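Endoglucanase A (Clostridium longisporum, PDB 6Q1I) hydrolyses internal beta-1,4 linkages of barley beta-glucan, lichenan, carboxymethylcellulose and also xylan, this chain being its family 5 glycoside hydrolase catalytic domain. Local coordinates at residues Asp32-Asn37 with Glu117-Ile122; Thr166-Glu169 with Gly173-Glu176; Met206-Ala211 with Ser215-Asp220. One frame throughout, in Å; residues are numbered along the deposited sequence. Where two conformers were deposited one is given.

Contact 1 of 3, residues Asp32-Asn37 with Glu117-Ile122; sequences DAKITN and EGNWVI
K34 and N119 meet through a single polar bridge near the surface: the ammonium NZ of K34 gives a hydrogen bond of 2.8 Å to the amide oxygen OD1 of N119. The two backbones stay well apart, so the lysine has to span the gap. It does so with CG anti to the backbone N (chi1 -173°) and the next two torsions also extended; the chain bends only at its last torsion, which turns NZ toward the asparagine. The other side chain comes to meet it at an oblique angle, its CG lodged between the backbone N and the carbonyl carbon. NZ does not arrive along a lone pair of OD1 but stands above the carbonyl plane, 56° out of it, an approach in which the attraction is probably more electrostatic than directional. The CE methylene lies behind NZ, 3.4 Å from OD1 of N119. Lysine suits the place because its ammonium can serve several acceptors at once: NZ also forms a salt bridge with E80 and a hydrogen bond to the carbonyl of H116. Asparagine offers an uncharged acceptor on a short stem. The backbone that carries it is folded tightly, O of E117 accepting from N of both W120 and V121, while NE1 of W120 donates to OE1 of E117 at 3.0 Å. The bridge thus ties the loop after strand 23-27 to the loop after strand 109-113, two of the loops that follow the barrel strands in a TIM-barrel glycosidase and surround its active-site end.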
loop_
_atom_site.group_PDB
_atom_site.type_symbol
_atom_site.label_atom_id
_atom_site.label_comp_id
_atom_site.label_asym_id
_atom_site.label_seq_id
_atom_site.Cartn_x
_atom_site.Cartn_y
_atom_site.Cartn_z
ATOM N N ASP A 32 2.516 -7.178 7.964
ATOM C CA ASP A 32 1.791 -7.847 6.898
ATOM C C ASP A 32 2.213 -9.292 6.702
ATOM O O ASP A 32 1.512 -10.030 6.001
ATOM C CB ASP A 32 1.998 -7.110 5.563
ATOM C CG ASP A 32 3.460 -6.798 5.263
ATOM O OD1 ASP A 32 4.155 -6.252 6.138
ATOM O OD2 ASP A 32 3.901 -7.060 4.125
ATOM N N ALA A 33 3.342 -9.708 7.271
ATOM C CA ALA A 33 3.789 -11.086 7.100
ATOM C C ALA A 33 2.681 -12.039 7.529
ATOM O O ALA A 33 2.172 -11.954 8.652
ATOM C CB ALA A 33 5.065 -11.331 7.913
ATOM N N LYS A 34 2.293 -12.933 6.626
ATOM C CA LYS A 34 1.128 -13.787 6.840
ATOM C C LYS A 34 1.622 -15.113 7.400
ATOM O O LYS A 34 2.108 -15.973 6.658
ATOM C CB LYS A 34 0.350 -13.984 5.548
ATOM C CG LYS A 34 -0.962 -14.718 5.749
ATOM C CD LYS A 34 -1.685 -14.974 4.435
ATOM C CE LYS A 34 -3.056 -15.584 4.664
ATOM N NZ LYS A 34 -3.959 -14.696 5.433
ATOM N N ILE A 35 1.504 -15.258 8.712
ATOM C CA ILE A 35 2.044 -16.403 9.430
ATOM C C ILE A 35 0.858 -17.211 9.927
ATOM O O ILE A 35 0.139 -16.783 10.839
ATOM C CB ILE A 35 2.950 -15.977 10.595
ATOM C CG1 ILE A 35 3.916 -14.867 10.170
ATOM C CG2 ILE A 35 3.709 -17.190 11.134
ATOM C CD1 ILE A 35 4.831 -15.222 9.030
ATOM N N THR A 36 0.652 -18.378 9.332
ATOM C CA THR A 36 -0.560 -19.151 9.552
ATOM C C THR A 36 -0.327 -20.407 10.390
ATOM O O THR A 36 -1.218 -21.257 10.469
ATOM C CB THR A 36 -1.183 -19.514 8.203
ATOM O OG1 THR A 36 -0.260 -20.328 7.472
ATOM C CG2 THR A 36 -1.505 -18.255 7.405
ATOM N N ASN A 37 0.846 -20.554 11.013
ATOM C CA ASN A 37 1.147 -21.711 11.851
ATOM C C ASN A 37 1.237 -21.348 13.329
ATOM O O ASN A 37 1.777 -22.128 14.119
ATOM C CB ASN A 37 2.443 -22.396 11.408
ATOM C CG ASN A 37 3.654 -21.515 11.583
ATOM O OD1 ASN A 37 3.563 -20.303 11.470
ATOM N ND2 ASN A 37 4.797 -22.124 11.862
ATOM N N GLU A 117 -5.233 -10.714 3.143
ATOM C CA GLU A 117 -6.483 -11.285 3.632
ATOM C C GLU A 117 -7.175 -12.181 2.604
ATOM O O GLU A 117 -8.301 -12.619 2.842
ATOM C CB GLU A 117 -7.462 -10.201 4.103
ATOM C CG GLU A 117 -6.874 -9.064 4.939
ATOM C CD GLU A 117 -6.363 -9.429 6.320
ATOM O OE1 GLU A 117 -6.588 -10.559 6.815
ATOM O OE2 GLU A 117 -5.731 -8.527 6.914
ATOM N N GLY A 118 -6.529 -12.470 1.476
ATOM C CA GLY A 118 -7.187 -13.092 0.339
ATOM C C GLY A 118 -7.579 -14.550 0.519
ATOM O O GLY A 118 -8.325 -15.072 -0.320
ATOM N N ASN A 119 -7.079 -15.228 1.556
ATOM C CA ASN A 119 -7.586 -16.560 1.863
ATOM C C ASN A 119 -9.027 -16.526 2.353
ATOM O O ASN A 119 -9.713 -17.553 2.281
ATOM C CB ASN A 119 -6.717 -17.247 2.920
ATOM C CG ASN A 119 -6.716 -16.501 4.233
ATOM O OD1 ASN A 119 -6.375 -15.335 4.271
ATOM N ND2 ASN A 119 -7.142 -17.155 5.305
ATOM N N TRP A 120 -9.486 -15.386 2.878
ATOM C CA TRP A 120 -10.856 -15.251 3.355
ATOM C C TRP A 120 -11.638 -14.136 2.675
ATOM O O TRP A 120 -12.846 -14.277 2.512
ATOM C CB TRP A 120 -10.914 -15.129 4.896
ATOM C CG TRP A 120 -10.342 -13.867 5.505
ATOM C CD1 TRP A 120 -9.045 -13.634 5.858
ATOM C CD2 TRP A 120 -11.067 -12.688 5.861
ATOM N NE1 TRP A 120 -8.913 -12.374 6.392
ATOM C CE2 TRP A 120 -10.145 -11.773 6.407
ATOM C CE3 TRP A 120 -12.408 -12.316 5.767
ATOM C CZ2 TRP A 120 -10.523 -10.504 6.850
ATOM C CZ3 TRP A 120 -12.781 -11.067 6.203
ATOM C CH2 TRP A 120 -11.845 -10.170 6.742
ATOM N N VAL A 121 -10.995 -13.046 2.259
ATOM C CA VAL A 121 -11.666 -11.998 1.492
ATOM C C VAL A 121 -11.691 -12.450 0.039
ATOM O O VAL A 121 -10.785 -12.147 -0.745
ATOM C CB VAL A 121 -11.009 -10.620 1.673
ATOM C CG1 VAL A 121 -11.721 -9.577 0.828
ATOM C CG2 VAL A 121 -11.033 -10.227 3.136
ATOM N N ILE A 122 -12.708 -13.220 -0.312
ATOM C CA ILE A 122 -12.837 -13.844 -1.623
ATOM C C ILE A 122 -13.924 -13.088 -2.373
ATOM O O ILE A 122 -15.085 -13.097 -1.936
ATOM C CB ILE A 122 -13.185 -15.333 -1.481
ATOM C CG1 ILE A 122 -12.055 -16.079 -0.764
ATOM C CG2 ILE A 122 -13.469 -15.933 -2.847
ATOM C CD1 ILE A 122 -12.496 -17.403 -0.180
#

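Contact 2 of 3, residues Thr166-Glu169 with Gly173-Glu176; sequences TPYE and GTSE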
loop_
_atom_site.group_PDB
_atom_site.type_symbol
_atom_site.label_atom_id
_atom_site.label_comp_id
_atom_site.label_asym_id
_atom_site.label_seq_id
_atom_site.Cartn_x
_atom_site.Cartn_y
_atom_site.Cartn_z
ATOM N N THR A 166 -7.299 -18.707 -9.047
ATOM C CA THR A 166 -8.050 -18.911 -10.276
ATOM C C THR A 166 -7.286 -18.347 -11.460
ATOM O O THR A 166 -6.346 -17.562 -11.295
ATOM C CB THR A 166 -9.413 -18.206 -10.220
ATOM O OG1 THR A 166 -9.241 -16.797 -10.468
ATOM C CG2 THR A 166 -10.135 -18.452 -8.893
ATOM N N PRO A 167 -7.706 -18.675 -12.685
ATOM C CA PRO A 167 -7.046 -18.087 -13.860
ATOM C C PRO A 167 -7.157 -16.577 -13.926
ATOM O O PRO A 167 -6.337 -15.940 -14.602
ATOM C CB PRO A 167 -7.757 -18.767 -15.039
ATOM C CG PRO A 167 -8.242 -20.073 -14.479
ATOM C CD PRO A 167 -8.664 -19.734 -13.071
ATOM N N TYR A 168 -8.139 -15.989 -13.243
ATOM C CA TYR A 168 -8.411 -14.563 -13.289
ATOM C C TYR A 168 -7.641 -13.761 -12.246
ATOM O O TYR A 168 -7.835 -12.542 -12.149
ATOM C CB TYR A 168 -9.901 -14.344 -13.056
ATOM C CG TYR A 168 -10.803 -14.992 -14.084
ATOM C CD1 TYR A 168 -10.922 -14.453 -15.360
ATOM C CD2 TYR A 168 -11.548 -16.136 -13.777
ATOM C CE1 TYR A 168 -11.759 -15.014 -16.299
ATOM C CE2 TYR A 168 -12.401 -16.711 -14.718
ATOM C CZ TYR A 168 -12.488 -16.143 -15.985
ATOM O OH TYR A 168 -13.315 -16.662 -16.956
ATOM N N GLU A 169 -6.778 -14.413 -11.467
ATOM C CA GLU A 169 -6.098 -13.741 -10.363
ATOM C C GLU A 169 -5.349 -12.503 -10.834
ATOM O O GLU A 169 -5.482 -11.424 -10.243
ATOM C CB GLU A 169 -5.143 -14.713 -9.669
ATOM C CG GLU A 169 -4.356 -14.068 -8.540
ATOM C CD GLU A 169 -3.630 -15.037 -7.634
ATOM O OE1 GLU A 169 -3.647 -16.267 -7.886
ATOM O OE2 GLU A 169 -3.049 -14.532 -6.646
ATOM N N GLY A 173 -9.543 -9.939 -13.316
ATOM C CA GLY A 173 -10.769 -10.413 -12.723
ATOM C C GLY A 173 -11.893 -10.610 -13.724
ATOM O O GLY A 173 -11.700 -10.801 -14.927
ATOM N N THR A 174 -13.106 -10.543 -13.184
ATOM C CA THR A 174 -14.345 -10.744 -13.914
ATOM C C THR A 174 -15.317 -9.635 -13.516
ATOM O O THR A 174 -15.109 -8.919 -12.535
ATOM C CB THR A 174 -14.963 -12.103 -13.557
ATOM O OG1 THR A 174 -15.320 -12.117 -12.166
ATOM C CG2 THR A 174 -13.996 -13.233 -13.850
ATOM N N SER A 175 -16.402 -9.481 -14.270
ATOM C CA SER A 175 -17.396 -8.482 -13.890
ATOM C C SER A 175 -17.896 -8.730 -12.474
ATOM O O SER A 175 -18.007 -7.794 -11.678
ATOM C CB SER A 175 -18.552 -8.475 -14.887
ATOM O OG SER A 175 -18.129 -7.970 -16.136
ATOM N N GLU A 176 -18.176 -9.995 -12.142
ATOM C CA GLU A 176 -18.635 -10.361 -10.807
ATOM C C GLU A 176 -17.626 -9.952 -9.745
ATOM O O GLU A 176 -17.981 -9.312 -8.747
ATOM C CB GLU A 176 -18.875 -11.872 -10.739
ATOM C CG GLU A 176 -18.946 -12.429 -9.315
ATOM C CD GLU A 176 -19.177 -13.924 -9.269
ATOM O OE1 GLU A 176 -19.112 -14.585 -10.329
ATOM O OE2 GLU A 176 -19.417 -14.443 -8.162
#
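A CH-pi contact between Y168 and T174, backed by one weak backbone hydrogen bond, joins a type I beta turn to the start of helix 175-194, in the connection that follows strand 153-156 of the TIM barrel. The turn runs from T166 to E169 and is closed by N of E169 donating to O of T166 at 3.2 Å. The side chain of T166 reinforces it as an ST turn: its OG1 accepts from N of Y168, two residues on, and so threonine serves as both the backbone and the side-chain acceptor at the turn's first position. Proline follows naturally, since its phi is already held near the value that this turn needs.

From the turn the ring of Y168 reaches across to the second segment. Its CG sits anti to the carbonyl carbon (chi1 -61°). The side chains of Y168 and T174 cross at about a right angle, and the ring turns one face to the methyl. Beside this packing, N of G173 gives its weak bond to O of Y168 at 3.3 Å, with an N-H...O angle of 132°; the same carbonyl also accepts from OH of Y209. G173 has a positive phi, a conformation that favours glycine.

T174 occupies the N-cap position and divides its two branches between two tasks. The hydroxyl OG1 is hydrogen-bonded to OG of S177 in the first turn of the helix, whereas the methyl is left to face the tyrosine. CG2 of T174 lies over the centre of the Y168 ring, 3.5 Å from its centroid and just 7° off the ring normal.

Contact 3 of 3, residues Met206-Ala211 with Ser215-Asp220; sequences MPTYAA and STTMND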
loop_
_atom_site.group_PDB
_atom_site.type_symbol
_atom_site.label_atom_id
_atom_site.label_comp_id
_atom_site.label_asym_id
_atom_site.label_seq_id
_atom_site.Cartn_x
_atom_site.Cartn_y
_atom_site.Cartn_z
ATOM N N MET A 206 -9.019 3.062 -1.201
ATOM C CA MET A 206 -9.596 1.765 -1.528
ATOM C C MET A 206 -9.137 1.365 -2.917
ATOM O O MET A 206 -9.041 2.232 -3.801
ATOM C CB MET A 206 -11.123 1.766 -1.465
ATOM C CG MET A 206 -11.799 2.858 -2.261
ATOM S SD MET A 206 -13.563 2.971 -1.933
ATOM C CE MET A 206 -13.584 3.125 -0.198
ATOM N N PRO A 207 -8.822 0.089 -3.131
ATOM C CA PRO A 207 -8.197 -0.323 -4.388
ATOM C C PRO A 207 -9.176 -0.755 -5.467
ATOM O O PRO A 207 -10.325 -1.132 -5.210
ATOM C CB PRO A 207 -7.361 -1.539 -3.966
ATOM C CG PRO A 207 -8.183 -2.152 -2.867
ATOM C CD PRO A 207 -8.769 -0.985 -2.119
ATOM N N THR A 208 -8.677 -0.703 -6.697
ATOM C CA THR A 208 -9.241 -1.478 -7.781
ATOM C C THR A 208 -9.016 -2.970 -7.514
ATOM O O THR A 208 -8.281 -3.364 -6.602
ATOM C CB THR A 208 -8.523 -1.125 -9.078
ATOM O OG1 THR A 208 -7.134 -1.383 -8.877
ATOM C CG2 THR A 208 -8.719 0.331 -9.462
ATOM N N TYR A 209 -9.642 -3.814 -8.330
ATOM C CA TYR A 209 -9.348 -5.241 -8.294
ATOM C C TYR A 209 -7.847 -5.451 -8.466
ATOM O O TYR A 209 -7.231 -4.924 -9.403
ATOM C CB TYR A 209 -10.132 -5.952 -9.403
ATOM C CG TYR A 209 -9.885 -7.445 -9.523
ATOM C CD1 TYR A 209 -10.794 -8.375 -9.019
ATOM C CD2 TYR A 209 -8.760 -7.927 -10.174
ATOM C CE1 TYR A 209 -10.569 -9.741 -9.142
ATOM C CE2 TYR A 209 -8.524 -9.287 -10.296
ATOM C CZ TYR A 209 -9.435 -10.189 -9.785
ATOM O OH TYR A 209 -9.214 -11.548 -9.906
ATOM N N ALA A 210 -7.258 -6.209 -7.539
ATOM C CA ALA A 210 -5.830 -6.521 -7.500
ATOM C C ALA A 210 -4.952 -5.280 -7.357
ATOM O O ALA A 210 -3.732 -5.367 -7.516
ATOM C CB ALA A 210 -5.376 -7.349 -8.708
ATOM N N ALA A 211 -5.538 -4.133 -7.025
ATOM C CA ALA A 211 -4.855 -2.842 -7.089
ATOM C C ALA A 211 -4.243 -2.592 -8.464
ATOM O O ALA A 211 -3.290 -1.823 -8.608
ATOM C CB ALA A 211 -3.826 -2.658 -5.979
ATOM N N SER A 215 -6.743 -0.608 -17.594
ATOM C CA SER A 215 -7.968 0.086 -17.967
ATOM C C SER A 215 -9.201 -0.645 -17.447
ATOM O O SER A 215 -10.128 -0.012 -16.935
ATOM C CB SER A 215 -8.026 0.289 -19.481
ATOM O OG SER A 215 -8.049 -0.938 -20.178
ATOM N N THR A 216 -9.227 -1.976 -17.543
ATOM C CA THR A 216 -10.424 -2.710 -17.136
ATOM C C THR A 216 -10.704 -2.528 -15.649
ATOM O O THR A 216 -11.848 -2.286 -15.243
ATOM C CB THR A 216 -10.282 -4.192 -17.480
ATOM O OG1 THR A 216 -10.238 -4.350 -18.903
ATOM C CG2 THR A 216 -11.462 -4.990 -16.941
ATOM N N THR A 217 -9.669 -2.650 -14.816
ATOM C CA THR A 217 -9.885 -2.564 -13.376
ATOM C C THR A 217 -10.106 -1.124 -12.921
ATOM O O THR A 217 -10.963 -0.876 -12.067
ATOM C CB THR A 217 -8.727 -3.226 -12.628
ATOM O OG1 THR A 217 -7.490 -2.667 -13.067
ATOM C CG2 THR A 217 -8.714 -4.734 -12.907
ATOM N N MET A 218 -9.378 -0.161 -13.492
ATOM C CA MET A 218 -9.653 1.238 -13.182
ATOM C C MET A 218 -11.067 1.616 -13.590
ATOM O O MET A 218 -11.783 2.292 -12.844
ATOM C CB MET A 218 -8.690 2.159 -13.923
ATOM C CG MET A 218 -7.320 2.285 -13.364
ATOM S SD MET A 218 -6.608 3.849 -13.945
ATOM C CE MET A 218 -6.497 3.544 -15.697
ATOM N N ASN A 219 -11.461 1.252 -14.809
ATOM C CA ASN A 219 -12.749 1.713 -15.303
ATOM C C ASN A 219 -13.889 1.228 -14.429
ATOM O O ASN A 219 -14.868 1.963 -14.243
ATOM C CB ASN A 219 -12.960 1.291 -16.751
ATOM C CG ASN A 219 -12.098 2.077 -17.717
ATOM O OD1 ASN A 219 -11.538 3.120 -17.372
ATOM N ND2 ASN A 219 -12.001 1.587 -18.941
ATOM N N ASP A 220 -13.778 0.025 -13.861
ATOM C CA ASP A 220 -14.851 -0.528 -13.041
ATOM C C ASP A 220 -14.796 -0.070 -11.587
ATOM O O ASP A 220 -15.680 -0.437 -10.811
ATOM C CB ASP A 220 -14.871 -2.061 -13.116
ATOM C CG ASP A 220 -15.735 -2.589 -14.251
ATOM O OD1 ASP A 220 -16.422 -1.790 -14.922
ATOM O OD2 ASP A 220 -15.735 -3.816 -14.461
HETATM O O HOH W 1 -11.466 -3.107 -10.486
#
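Van der Waals packing carries most of the contact between T208 and T217, whose CB atoms approach to 4.1 Å. The methyl CG2 of T208 rests against the helix backbone, 3.6 Å from O of T217 and 3.9 Å from CA of M218. In return, CG2 of T217 fits against Y209, lying 4.0 Å from its CB and close to its carbonyl oxygen. Threonine is well suited to both positions: its short side chain carries a methyl and a hydroxyl on the same CB, so that one can pack while the other bonds. In each the methyl stands anti to the carbonyl carbon, where it meets the other segment. Both hydroxyls, OG1 of T208 and OG1 of T217, bond to the carbonyl of S212 in the intervening loop, and that of T217 also to OG of S214.

No direct hydrogen bond crosses the interface; a water makes the polar link. It accepts from N of Y209 at 2.9 Å and donates to O of T217 at 2.8 Å, so two buried backbone groups are satisfied together.

The backbone also turns here, in a type II beta turn from T208 to A211 closed by N of A211 and O of T208. M218, its CB directed away from the strand, packs its flexible thioether chain on helix 256-275. The whole belongs to a beta-alpha-beta unit, strand 204-208, helix 215-219 and strand 229-234, within the eight-stranded TIM barrel.

In the fold
The three contacts follow one another along the chain, and all lie in the same (beta/alpha)8 barrel. Contact 1 joins the loops after strands 23-27 and 109-113, contact 2 lies between strand 153-156 and helix 175-194, and contact 3 begins on the next strand, 204-208. Contact 1 stands apart, about 19 Å from contact 2 and 21 Å from contact 3, centre to centre. Contacts 2 and 3, with centres about 12 Å apart, touch where CA of G173 packs 3.2 Å from CZ of Y209. All three involve segments that follow barrel strands, toward the end where this family has its active site; Q160, the changed residue at the probable proton-donor position, is within about 12 Å of each.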